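Local coordinates for protein Xaa-Pro dipeptidase (Mycobacterium tuberculosis, PDB 5E2C) that is probably a metal-dependent exopeptidase of the prolidase family, represented here by its N-terminal creatinase/prolidase-like domain, at residues 51-56 with 75-80; 32-37 with 60-65; 20-25 with 124-129. All coordinates share one frame; numbering follows the deposited sequence. Where two conformers were deposited one is given.

Interaction 1: 51-56 with 75-80; sequences VLATDG and RAVGRY
The ring of Tyr80 meets strand 51-54 obliquely, its CD2 lying 4.3 Å from CB of Ala53, while its OH is hydrogen-bonded to Arg84 NH1 one turn further along helix 77-87. This is helix-on-sheet packing in an alpha/beta domain of the creatinase/prolidase N-terminal type: the first turn of the helix settles on a strand of the mixed sheet. The small side chain of Ala53 lets Val77 come close. The CA atoms of Ala53 and Val77 are 5.3 Å apart, and their CB atoms meet at 3.8 Å, in van der Waals contact. No hydrogen bond links the two segments, so the contact between them rests on van der Waals packing. Polar groups at the margin are served elsewhere: Thr54 OG1 is hydrogen-bonded to Asn38 O, and Asp55 forms a salt bridge with Arg57 through OD1 and accepts a hydrogen bond from Asn38 ND2 at OD2. Leu81, next along the helix after Tyr80, continues the apolar surface against Val51 and Ala53. Val77 has CG1 anti to its carbonyl carbon (chi1 -64°), which carries that methyl along the strand, where it comes within 3.6 Å of Ala53 O and ends 3.5 Å from CA of Thr54.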
ATOM      1  N   VAL A  51       3.489  17.056 -14.387  1.00 11.27           N
ATOM      2  CA  VAL A  51       4.265  16.071 -15.141  1.00 10.74           C
ATOM      3  C   VAL A  51       3.580  14.711 -15.012  1.00 10.87           C
ATOM      4  O   VAL A  51       3.317  14.246 -13.887  1.00 10.84           O
ATOM      5  CB  VAL A  51       5.727  15.992 -14.631  1.00 11.58           C
ATOM      6  CG1 VAL A  51       6.542  15.046 -15.493  1.00 11.78           C
ATOM      7  CG2 VAL A  51       6.363  17.384 -14.579  1.00 11.49           C
ATOM      8  N   LEU A  52       3.288  14.080 -16.155  1.00 10.36           N
ATOM      9  CA  LEU A  52       2.723  12.727 -16.183  1.00 10.76           C
ATOM     10  C   LEU A  52       3.854  11.738 -16.421  1.00 10.85           C
ATOM     11  O   LEU A  52       4.741  12.011 -17.207  1.00 12.17           O
ATOM     12  CB  LEU A  52       1.684  12.616 -17.301  1.00 10.59           C
ATOM     13  CG  LEU A  52       0.967  11.279 -17.476  1.00 10.88           C
ATOM     14  CD1 LEU A  52      -0.006  11.039 -16.336  1.00 11.43           C
ATOM     15  CD2 LEU A  52       0.206  11.304 -18.793  1.00 12.74           C
ATOM     16  N   ALA A  53       3.843  10.615 -15.711  1.00 10.42           N
ATOM     17  CA  ALA A  53       4.764   9.522 -15.969  1.00  9.45           C
ATOM     18  C   ALA A  53       3.989   8.238 -16.213  1.00  9.72           C
ATOM     19  O   ALA A  53       3.023   7.913 -15.498  1.00 10.06           O
ATOM     20  CB  ALA A  53       5.742   9.336 -14.819  1.00  9.92           C
ATOM     21  N   THR A  54       4.416   7.517 -17.239  1.00  9.44           N
ATOM     22  CA  THR A  54       3.881   6.194 -17.535  1.00 10.46           C
ATOM     23  C   THR A  54       4.984   5.343 -18.132  1.00 12.24           C
ATOM     24  O   THR A  54       6.113   5.785 -18.237  1.00 12.25           O
ATOM     25  CB  THR A  54       2.643   6.275 -18.455  1.00 11.51           C
ATOM     26  OG1 THR A  54       2.061   4.972 -18.578  1.00 12.35           O
ATOM     27  CG2 THR A  54       3.005   6.797 -19.826  1.00 11.60           C
ATOM     28  N   ASP A  55       4.687   4.106 -18.476  1.00 15.03           N
ATOM     29  CA  ASP A  55       5.711   3.257 -19.080  1.00 16.36           C
ATOM     30  C   ASP A  55       5.539   3.184 -20.602  1.00 15.93           C
ATOM     31  O   ASP A  55       4.591   3.735 -21.163  1.00 14.61           O
ATOM     32  CB  ASP A  55       5.735   1.884 -18.409  1.00 20.19           C
ATOM     33  CG  ASP A  55       4.435   1.123 -18.568  1.00 20.21           C
ATOM     34  OD1 ASP A  55       4.170   0.673 -19.680  1.00 20.42           O
ATOM     35  OD2 ASP A  55       3.703   0.928 -17.569  1.00 23.69           O
ATOM     36  N   GLY A  56       6.481   2.530 -21.264  1.00 15.34           N
ATOM     37  CA  GLY A  56       6.540   2.504 -22.732  1.00 16.19           C
ATOM     38  C   GLY A  56       5.310   1.950 -23.449  1.00 16.02           C
ATOM     39  O   GLY A  56       5.064   2.301 -24.600  1.00 17.10           O
ATOM     40  N   ARG A  75      10.265   3.242 -15.868  1.00 13.94           N
ATOM     41  CA  ARG A  75       9.914   1.933 -15.316  1.00 15.74           C
ATOM     42  C   ARG A  75       9.117   2.051 -14.007  1.00 16.09           C
ATOM     43  O   ARG A  75       8.173   1.288 -13.784  1.00 20.44           O
ATOM     44  CB  ARG A  75      11.192   1.098 -15.088  1.00 17.62           C
ATOM     45  CG  ARG A  75      10.939  -0.356 -14.724  1.00 19.75           C
ATOM     46  CD  ARG A  75      12.240  -1.103 -14.454  1.00 21.21           C
ATOM     47  NE  ARG A  75      13.174  -0.971 -15.563  1.00 22.57           N
ATOM     48  CZ  ARG A  75      13.314  -1.832 -16.573  1.00 24.40           C
ATOM     49  NH1 ARG A  75      12.612  -2.960 -16.638  1.00 26.01           N
ATOM     50  NH2 ARG A  75      14.191  -1.561 -17.524  1.00 30.23           N
ATOM     51  N   ALA A  76       9.510   2.991 -13.146  1.00 14.83           N
ATOM     52  CA  ALA A  76       8.910   3.165 -11.821  1.00 11.20           C
ATOM     53  C   ALA A  76       8.370   4.591 -11.726  1.00 10.72           C
ATOM     54  O   ALA A  76       9.105   5.540 -11.425  1.00 11.43           O
ATOM     55  CB  ALA A  76       9.953   2.917 -10.735  1.00 11.25           C
ATOM     56  N   VAL A  77       7.095   4.750 -12.038  1.00  9.83           N
ATOM     57  CA  VAL A  77       6.574   6.087 -12.336  1.00 10.34           C
ATOM     58  C   VAL A  77       6.498   6.983 -11.092  1.00 10.52           C
ATOM     59  O   VAL A  77       6.821   8.162 -11.151  1.00 10.81           O
ATOM     60  CB  VAL A  77       5.229   6.025 -13.093  1.00 11.53           C
ATOM     61  CG1 VAL A  77       5.421   5.380 -14.451  1.00 12.84           C
ATOM     62  CG2 VAL A  77       4.146   5.307 -12.292  1.00 12.17           C
ATOM     63  N   GLY A  78       6.062   6.422  -9.974  1.00 10.91           N
ATOM     64  CA  GLY A  78       5.946   7.188  -8.736  1.00 10.73           C
ATOM     65  C   GLY A  78       7.304   7.649  -8.264  1.00 10.59           C
ATOM     66  O   GLY A  78       7.526   8.827  -7.958  1.00  9.85           O
ATOM     67  N   ARG A  79       8.229   6.704  -8.219  1.00 11.82           N
ATOM     68  CA  ARG A  79       9.590   6.985  -7.825  1.00 12.96           C
ATOM     69  C   ARG A  79      10.238   8.065  -8.698  1.00 11.22           C
ATOM     70  O   ARG A  79      10.879   8.992  -8.204  1.00 11.14           O
ATOM     71  CB  ARG A  79      10.380   5.689  -7.905  1.00 15.74           C
ATOM     72  CG  ARG A  79      11.742   5.785  -7.324  1.00 19.18           C
ATOM     73  CD  ARG A  79      12.629   4.699  -7.882  1.00 22.86           C
ATOM     74  NE  ARG A  79      13.962   4.962  -7.396  1.00 28.60           N
ATOM     75  CZ  ARG A  79      14.800   5.858  -7.914  1.00 32.93           C
ATOM     76  NH1 ARG A  79      14.481   6.566  -9.004  1.00 34.35           N
ATOM     77  NH2 ARG A  79      15.982   6.029  -7.338  1.00 36.64           N
ATOM     78  N   TYR A  80      10.072   7.946 -10.010  1.00 10.35           N
ATOM     79  CA  TYR A  80      10.578   8.958 -10.914  1.00 10.17           C
ATOM     80  C   TYR A  80      10.061  10.344 -10.576  1.00  9.45           C
ATOM     81  O   TYR A  80      10.834  11.303 -10.495  1.00 10.12           O
ATOM     82  CB  TYR A  80      10.218   8.608 -12.358  1.00 11.15           C
ATOM     83  CG  TYR A  80      10.589   9.730 -13.273  1.00 12.29           C
ATOM     84  CD1 TYR A  80      11.913   9.901 -13.675  1.00 13.42           C
ATOM     85  CD2 TYR A  80       9.650  10.654 -13.690  1.00 12.76           C
ATOM     86  CE1 TYR A  80      12.273  10.956 -14.473  1.00 15.36           C
ATOM     87  CE2 TYR A  80      10.002  11.710 -14.503  1.00 15.48           C
ATOM     88  CZ  TYR A  80      11.322  11.847 -14.897  1.00 16.90           C
ATOM     89  OH  TYR A  80      11.690  12.887 -15.703  1.00 19.71           O
TER

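Interaction 2: 32-37 with 60-65; sequences SGFSGS and TQAASQ
Phe34 and Gln65 stand nearly perpendicular, with the phenyl ring and the terminal amide turned 89° against each other. Amide oxygen OE1 of Gln65 approaches the ring obliquely, 3.4 Å from CD1 of Phe34, and the same amide serves the next residue of the loop with both of its ends. Ser35 N donates to Gln65 OE1 at 3.0 Å, and Gln65 NE2 gives a hydrogen in its own amide plane to Ser35 OG, also at 3.0 Å. A second glutamine comes from one turn earlier in helix 59-65: the extended chain of Gln61 lets its NE2 donate to Gln65 OE1 at 3.0 Å. That oxygen therefore accepts two bonds from opposite faces of its plane: Ser35 N is tilted from the plane, whereas Gln61 NE2 sits above it (49°), off the lone pairs. On the apolar side, CE1 of Phe34 lies 3.9 Å from CB of Ala62. With CG anti to the backbone N (chi1 177°), the ring is directed inward to Leu52 and Thr54 of the neighbouring strand, and the loop then folds over it, Gly36 N standing 3.5 Å above the ring centre of Phe34. An ST turn, Phe34 N to Ser32 OG, shapes the exit from helix 25-32; Ser32 OG is also hydrogen-bonded to Val28 O. The chemistry thus joins a buried aromatic wedge to a polar rim, where hydrogen bonds of the side-chain amide fix both the loop backbone and the rotation of Gln65.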
ATOM      1  N   SER A  32      -5.865  14.350 -15.590  1.00 11.67           N
ATOM      2  CA  SER A  32      -5.035  14.392 -16.794  1.00 11.65           C
ATOM      3  C   SER A  32      -5.728  13.874 -18.049  1.00 11.48           C
ATOM      4  O   SER A  32      -5.253  14.131 -19.140  1.00 12.82           O
ATOM      5  CB  SER A  32      -3.772  13.573 -16.585  1.00 12.10           C
ATOM      6  OG  SER A  32      -4.064  12.183 -16.621  1.00 13.09           O
ATOM      7  N   GLY A  33      -6.799  13.117 -17.895  1.00 10.08           N
ATOM      8  CA  GLY A  33      -7.434  12.447 -19.035  1.00 11.04           C
ATOM      9  C   GLY A  33      -6.744  11.153 -19.455  1.00 10.99           C
ATOM     10  O   GLY A  33      -7.234  10.425 -20.331  1.00 12.69           O
ATOM     11  N   PHE A  34      -5.636  10.817 -18.811  1.00 10.62           N
ATOM     12  CA  PHE A  34      -4.894   9.597 -19.149  1.00 10.52           C
ATOM     13  C   PHE A  34      -5.492   8.386 -18.440  1.00 10.99           C
ATOM     14  O   PHE A  34      -5.658   8.400 -17.222  1.00 11.53           O
ATOM     15  CB  PHE A  34      -3.427   9.749 -18.763  1.00 11.24           C
ATOM     16  CG  PHE A  34      -2.613   8.521 -19.000  1.00 11.21           C
ATOM     17  CD1 PHE A  34      -2.390   8.068 -20.291  1.00 12.34           C
ATOM     18  CD2 PHE A  34      -2.091   7.799 -17.939  1.00 12.55           C
ATOM     19  CE1 PHE A  34      -1.627   6.939 -20.526  1.00 13.70           C
ATOM     20  CE2 PHE A  34      -1.332   6.655 -18.164  1.00 13.84           C
ATOM     21  CZ  PHE A  34      -1.101   6.224 -19.460  1.00 13.22           C
ATOM     22  N   SER A  35      -5.798   7.338 -19.212  1.00 11.49           N
ATOM     23  CA  SER A  35      -6.537   6.169 -18.726  1.00 12.48           C
ATOM     24  C   SER A  35      -5.721   4.866 -18.730  1.00 13.60           C
ATOM     25  O   SER A  35      -6.284   3.787 -18.530  1.00 14.48           O
ATOM     26  CB  SER A  35      -7.805   5.986 -19.563  1.00 12.43           C
ATOM     27  OG  SER A  35      -7.487   5.672 -20.900  1.00 12.94           O
ATOM     28  N   GLY A  36      -4.412   4.956 -18.964  1.00 12.83           N
ATOM     29  CA  GLY A  36      -3.556   3.775 -18.926  1.00 13.89           C
ATOM     30  C   GLY A  36      -3.487   3.146 -17.545  1.00 13.91           C
ATOM     31  O   GLY A  36      -3.668   3.818 -16.521  1.00 16.07           O
ATOM     32  N   SER A  37      -3.204   1.848 -17.524  1.00 13.85           N
ATOM     33  CA  SER A  37      -3.235   1.061 -16.298  1.00 14.75           C
ATOM     34  C   SER A  37      -2.022   1.290 -15.407  1.00 13.79           C
ATOM     35  O   SER A  37      -1.967   0.771 -14.299  1.00 16.06           O
ATOM     36  CB  SER A  37      -3.304  -0.424 -16.639  1.00 18.20           C
ATOM     37  OG  SER A  37      -2.045  -0.860 -17.091  1.00 20.00           O
ATOM     38  N   THR A  60       2.206   6.267 -26.842  0.50 16.25           N
ATOM     39  CA  THR A  60       1.290   6.822 -27.833  0.50 16.44           C
ATOM     40  C   THR A  60      -0.000   7.335 -27.186  0.50 14.39           C
ATOM     41  O   THR A  60      -0.488   8.417 -27.520  0.50 15.03           O
ATOM     42  CB  THR A  60       0.965   5.767 -28.904  0.50 17.25           C
ATOM     43  OG1 THR A  60       2.158   5.452 -29.633  0.50 22.35           O
ATOM     44  CG2 THR A  60      -0.086   6.283 -29.851  0.50 17.96           C
ATOM     45  N   GLN A  61      -0.529   6.567 -26.242  1.00 14.06           N
ATOM     46  CA  GLN A  61      -1.786   6.912 -25.571  1.00 13.42           C
ATOM     47  C   GLN A  61      -1.655   8.172 -24.726  1.00 12.63           C
ATOM     48  O   GLN A  61      -2.548   9.009 -24.715  1.00 12.11           O
ATOM     49  CB  GLN A  61      -2.273   5.765 -24.692  1.00 13.74           C
ATOM     50  CG  GLN A  61      -3.643   5.997 -24.073  1.00 14.21           C
ATOM     51  CD  GLN A  61      -4.212   4.757 -23.421  1.00 16.55           C
ATOM     52  OE1 GLN A  61      -3.965   3.627 -23.875  1.00 18.82           O
ATOM     53  NE2 GLN A  61      -4.986   4.946 -22.368  1.00 15.82           N
ATOM     54  N   ALA A  62      -0.554   8.304 -23.997  1.00 11.92           N
ATOM     55  CA  ALA A  62      -0.351   9.501 -23.189  1.00 12.12           C
ATOM     56  C   ALA A  62      -0.221  10.724 -24.099  1.00 12.14           C
ATOM     57  O   ALA A  62      -0.687  11.811 -23.769  1.00 12.33           O
ATOM     58  CB  ALA A  62       0.873   9.352 -22.294  1.00 12.04           C
ATOM     59  N   ALA A  63       0.392  10.544 -25.265  1.00 12.74           N
ATOM     60  CA  ALA A  63       0.550  11.652 -26.194  1.00 13.28           C
ATOM     61  C   ALA A  63      -0.791  12.147 -26.727  1.00 12.08           C
ATOM     62  O   ALA A  63      -0.977  13.350 -26.876  1.00 14.72           O
ATOM     63  CB  ALA A  63       1.475  11.280 -27.344  1.00 14.21           C
ATOM     64  N   SER A  64      -1.712  11.234 -27.015  1.00 11.93           N
ATOM     65  CA  SER A  64      -3.033  11.605 -27.522  1.00 12.78           C
ATOM     66  C   SER A  64      -4.005  12.040 -26.431  1.00 13.50           C
ATOM     67  O   SER A  64      -4.837  12.907 -26.680  1.00 12.43           O
ATOM     68  CB  SER A  64      -3.672  10.483 -28.356  1.00 14.05           C
ATOM     69  OG  SER A  64      -4.003   9.361 -27.575  1.00 13.16           O
ATOM     70  N   GLN A  65      -3.936  11.418 -25.259  1.00 12.72           N
ATOM     71  CA  GLN A  65      -4.868  11.726 -24.181  1.00 11.29           C
ATOM     72  C   GLN A  65      -4.464  12.956 -23.369  1.00 10.58           C
ATOM     73  O   GLN A  65      -5.331  13.667 -22.885  1.00 11.21           O
ATOM     74  CB  GLN A  65      -5.032  10.534 -23.256  1.00 11.77           C
ATOM     75  CG  GLN A  65      -5.789   9.385 -23.893  1.00 11.38           C
ATOM     76  CD  GLN A  65      -6.094   8.270 -22.929  1.00 11.21           C
ATOM     77  OE1 GLN A  65      -5.276   7.920 -22.076  1.00 11.31           O
ATOM     78  NE2 GLN A  65      -7.245   7.639 -23.112  1.00 13.02           N
TER

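Interaction 3: 20-25 with 124-129; sequences MLISDL and GTVESL
Selenium of Met20 (a selenomethionine) packs against Thr125 in the tight half of this contact, 3.6 Å from its CB. The two side chains run antiparallel alongside one another, and the terminal CE of Met20 also comes 4.0 Å from CB of Thr125. The bend at chi2 (148°) helps bring the selenium to the threonine rather than along a fully extended path. Beside this pair, Ile22 CG1 meets Val126 CG2 at 4.1 Å; chi1 of -177° sets CG1 of Val126 anti to the backbone N and leaves CG2 to face Ile22. Together these residues lay the segment following strand 118-121 against one face of strand 19-22 in the alpha/beta fold, with Ile12 of helix 3-14 and Val28 of helix 25-32 adding apolar walls. Thr125 OG1 bonds back to Ala122 O.

The other end is looser. Asp24 and Glu127 make no direct bond: their carboxylate oxygens OD2 and OE2 are 4.5 Å apart, and one water joins them, donating to Glu127 OE2 at 2.7 Å and, weakly, to Asp24 OD2. Each acid also has a protein partner, His98 for Asp24 and Asn27 for Glu127, and Asp24 OD1 caps helix 25-32 at Ile26 N. Like charges this near would probably repel, and the shared water with these outside partners is consistent with easing that repulsion.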
HETATM    1  N   MSE A  20       2.061  17.590  -5.030  1.00 11.16           N
HETATM    2  CA  MSE A  20       1.412  16.343  -4.734  1.00 11.93           C
HETATM    3  C   MSE A  20       1.705  15.346  -5.817  1.00  9.62           C
HETATM    4  O   MSE A  20       1.643  15.656  -7.022  1.00  8.84           O
HETATM    5  CB  MSE A  20      -0.081  16.581  -4.681  1.00 14.62           C
HETATM    6  CG  MSE A  20      -0.742  15.250  -4.472  1.00 20.37           C
HETATM    7 SE   MSE A  20      -2.348  15.524  -3.455  1.00 29.62          SE
HETATM    8  CE  MSE A  20      -2.745  13.612  -3.156  1.00 24.32           C
ATOM      9  N   LEU A  21       2.013  14.139  -5.376  1.00  8.86           N
ATOM     10  CA  LEU A  21       2.128  12.974  -6.246  1.00  8.62           C
ATOM     11  C   LEU A  21       0.798  12.241  -6.231  1.00  8.41           C
ATOM     12  O   LEU A  21       0.309  11.821  -5.171  1.00  7.18           O
ATOM     13  CB  LEU A  21       3.210  12.031  -5.729  1.00  9.03           C
ATOM     14  CG  LEU A  21       3.355  10.715  -6.495  1.00  9.19           C
ATOM     15  CD1 LEU A  21       3.752  10.988  -7.946  1.00  9.12           C
ATOM     16  CD2 LEU A  21       4.382   9.846  -5.785  1.00 10.07           C
ATOM     17  N   ILE A  22       0.196  12.103  -7.398  1.00  7.71           N
ATOM     18  CA  ILE A  22      -1.048  11.351  -7.532  1.00  8.02           C
ATOM     19  C   ILE A  22      -0.750   9.959  -8.109  1.00  8.53           C
ATOM     20  O   ILE A  22      -0.174   9.830  -9.197  1.00  8.51           O
ATOM     21  CB  ILE A  22      -2.058  12.106  -8.408  1.00  9.04           C
ATOM     22  CG1 ILE A  22      -2.319  13.492  -7.810  1.00 10.37           C
ATOM     23  CG2 ILE A  22      -3.376  11.344  -8.510  1.00  9.27           C
ATOM     24  CD1 ILE A  22      -1.524  14.567  -8.457  1.00 12.02           C
ATOM     25  N   SER A  23      -1.142   8.931  -7.355  1.00  8.76           N
ATOM     26  CA  SER A  23      -0.847   7.529  -7.677  1.00  9.55           C
ATOM     27  C   SER A  23      -2.109   6.675  -7.960  1.00 10.66           C
ATOM     28  O   SER A  23      -2.004   5.595  -8.570  1.00 11.79           O
ATOM     29  CB  SER A  23      -0.068   6.878  -6.529  1.00 10.13           C
ATOM     30  OG  SER A  23       1.161   7.553  -6.260  1.00 12.09           O
ATOM     31  N   ASP A  24      -3.260   7.117  -7.462  1.00  8.98           N
ATOM     32  CA  ASP A  24      -4.547   6.419  -7.662  1.00 10.60           C
ATOM     33  C   ASP A  24      -4.962   6.694  -9.104  1.00 11.00           C
ATOM     34  O   ASP A  24      -5.093   7.842  -9.501  1.00  9.66           O
ATOM     35  CB  ASP A  24      -5.573   6.950  -6.633  1.00 12.63           C
ATOM     36  CG  ASP A  24      -6.943   6.268  -6.718  1.00 16.63           C
ATOM     37  OD1 ASP A  24      -7.381   5.906  -7.822  1.00 19.86           O
ATOM     38  OD2 ASP A  24      -7.609   6.117  -5.676  1.00 16.22           O
ATOM     39  N   LEU A  25      -5.133   5.643  -9.895  1.00 12.24           N
ATOM     40  CA  LEU A  25      -5.437   5.802 -11.309  1.00 13.91           C
ATOM     41  C   LEU A  25      -6.759   6.535 -11.592  1.00 12.02           C
ATOM     42  O   LEU A  25      -6.853   7.259 -12.581  1.00 11.65           O
ATOM     43  CB  LEU A  25      -5.401   4.455 -12.018  1.00 16.38           C
ATOM     44  CG  LEU A  25      -4.031   3.772 -11.999  1.00 19.26           C
ATOM     45  CD1 LEU A  25      -4.148   2.434 -12.706  1.00 22.75           C
ATOM     46  CD2 LEU A  25      -2.944   4.640 -12.626  1.00 21.33           C
ATOM     47  N   GLY A 124      -7.150  12.005  -0.109  1.00 12.05           N
ATOM     48  CA  GLY A 124      -8.377  12.775   0.016  1.00 11.83           C
ATOM     49  C   GLY A 124      -8.308  14.122  -0.670  1.00 12.72           C
ATOM     50  O   GLY A 124      -9.331  14.771  -0.870  1.00 13.48           O
ATOM     51  N   THR A 125      -7.106  14.552  -1.030  1.00 12.62           N
ATOM     52  CA  THR A 125      -6.932  15.875  -1.590  1.00 12.63           C
ATOM     53  C   THR A 125      -7.640  15.975  -2.944  1.00 13.27           C
ATOM     54  O   THR A 125      -8.374  16.937  -3.199  1.00 13.13           O
ATOM     55  CB  THR A 125      -5.446  16.250  -1.706  1.00 14.57           C
ATOM     56  OG1 THR A 125      -4.820  16.100  -0.428  1.00 14.01           O
ATOM     57  CG2 THR A 125      -5.293  17.687  -2.133  1.00 16.10           C
ATOM     58  N   VAL A 126      -7.467  14.968  -3.793  1.00 11.07           N
ATOM     59  CA  VAL A 126      -8.119  15.016  -5.101  1.00 12.31           C
ATOM     60  C   VAL A 126      -9.632  14.817  -4.962  1.00 12.88           C
ATOM     61  O   VAL A 126     -10.409  15.489  -5.626  1.00 12.50           O
ATOM     62  CB  VAL A 126      -7.553  13.964  -6.057  1.00 12.34           C
ATOM     63  CG1 VAL A 126      -8.213  14.109  -7.421  1.00 12.81           C
ATOM     64  CG2 VAL A 126      -6.034  14.070  -6.135  1.00 11.94           C
ATOM     65  N   GLU A 127     -10.029  13.896  -4.086  1.00 13.33           N
ATOM     66  CA  GLU A 127     -11.437  13.612  -3.815  1.00 14.39           C
ATOM     67  C   GLU A 127     -12.170  14.873  -3.385  1.00 15.52           C
ATOM     68  O   GLU A 127     -13.342  15.056  -3.732  1.00 15.51           O
ATOM     69  CB  GLU A 127     -11.569  12.536  -2.724  1.00 15.50           C
ATOM     70  CG  GLU A 127     -11.201  11.122  -3.171  1.00 16.45           C
ATOM     71  CD  GLU A 127      -9.694  10.853  -3.289  1.00 15.94           C
ATOM     72  OE1 GLU A 127      -8.871  11.729  -2.938  1.00 16.77           O
ATOM     73  OE2 GLU A 127      -9.329   9.740  -3.705  1.00 17.36           O
ATOM     74  N   SER A 128     -11.481  15.759  -2.655  1.00 13.15           N
ATOM     75  CA  SER A 128     -12.099  16.997  -2.161  1.00 14.88           C
ATOM     76  C   SER A 128     -12.654  17.884  -3.284  1.00 18.44           C
ATOM     77  O   SER A 128     -13.456  18.783  -3.028  1.00 19.46           O
ATOM     78  CB  SER A 128     -11.104  17.804  -1.315  1.00 16.14           C
ATOM     79  OG  SER A 128     -10.134  18.455  -2.128  1.00 18.08           O
ATOM     80  N   LEU A 129     -12.200  17.646  -4.512  1.00 18.51           N
ATOM     81  CA  LEU A 129     -12.644  18.421  -5.669  1.00 20.71           C
ATOM     82  C   LEU A 129     -13.978  17.947  -6.280  1.00 24.80           C
ATOM     83  O   LEU A 129     -14.614  18.689  -7.024  1.00 29.94           O
ATOM     84  CB  LEU A 129     -11.556  18.384  -6.753  1.00 18.97           C
ATOM     85  CG  LEU A 129     -10.112  18.695  -6.363  1.00 20.35           C
ATOM     86  CD1 LEU A 129      -9.196  18.485  -7.559  1.00 20.65           C
ATOM     87  CD2 LEU A 129      -9.949  20.103  -5.817  1.00 21.85           C
TER
HETATM   88  O   HOH W   1     -10.363   7.929  -5.430  1.00 38.51           O

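How the interactions relate
Interactions 1 and 3 are buried and largely apolar, and both reach the same mixed sheet, on opposite sides of the chain's centre; interaction 2 lies farther out, its centre about 15 Å from that of the chain, and is only partly buried. The difference shows in the chemistry: no hydrogen bond crosses between the segments of interactions 1 or 3, whereas interaction 2 has direct hydrogen bonds of a side-chain amide, and interaction 3 turns polar only through a water at its margin. Strand 51-54, part of interaction 1, also carries interaction 2: Phe34 and Ala62 pack on Leu52 and Thr54, helix 77-87 on Ala53. Interaction 2 meets interaction 3 where Leu25 packs on Ser37 O.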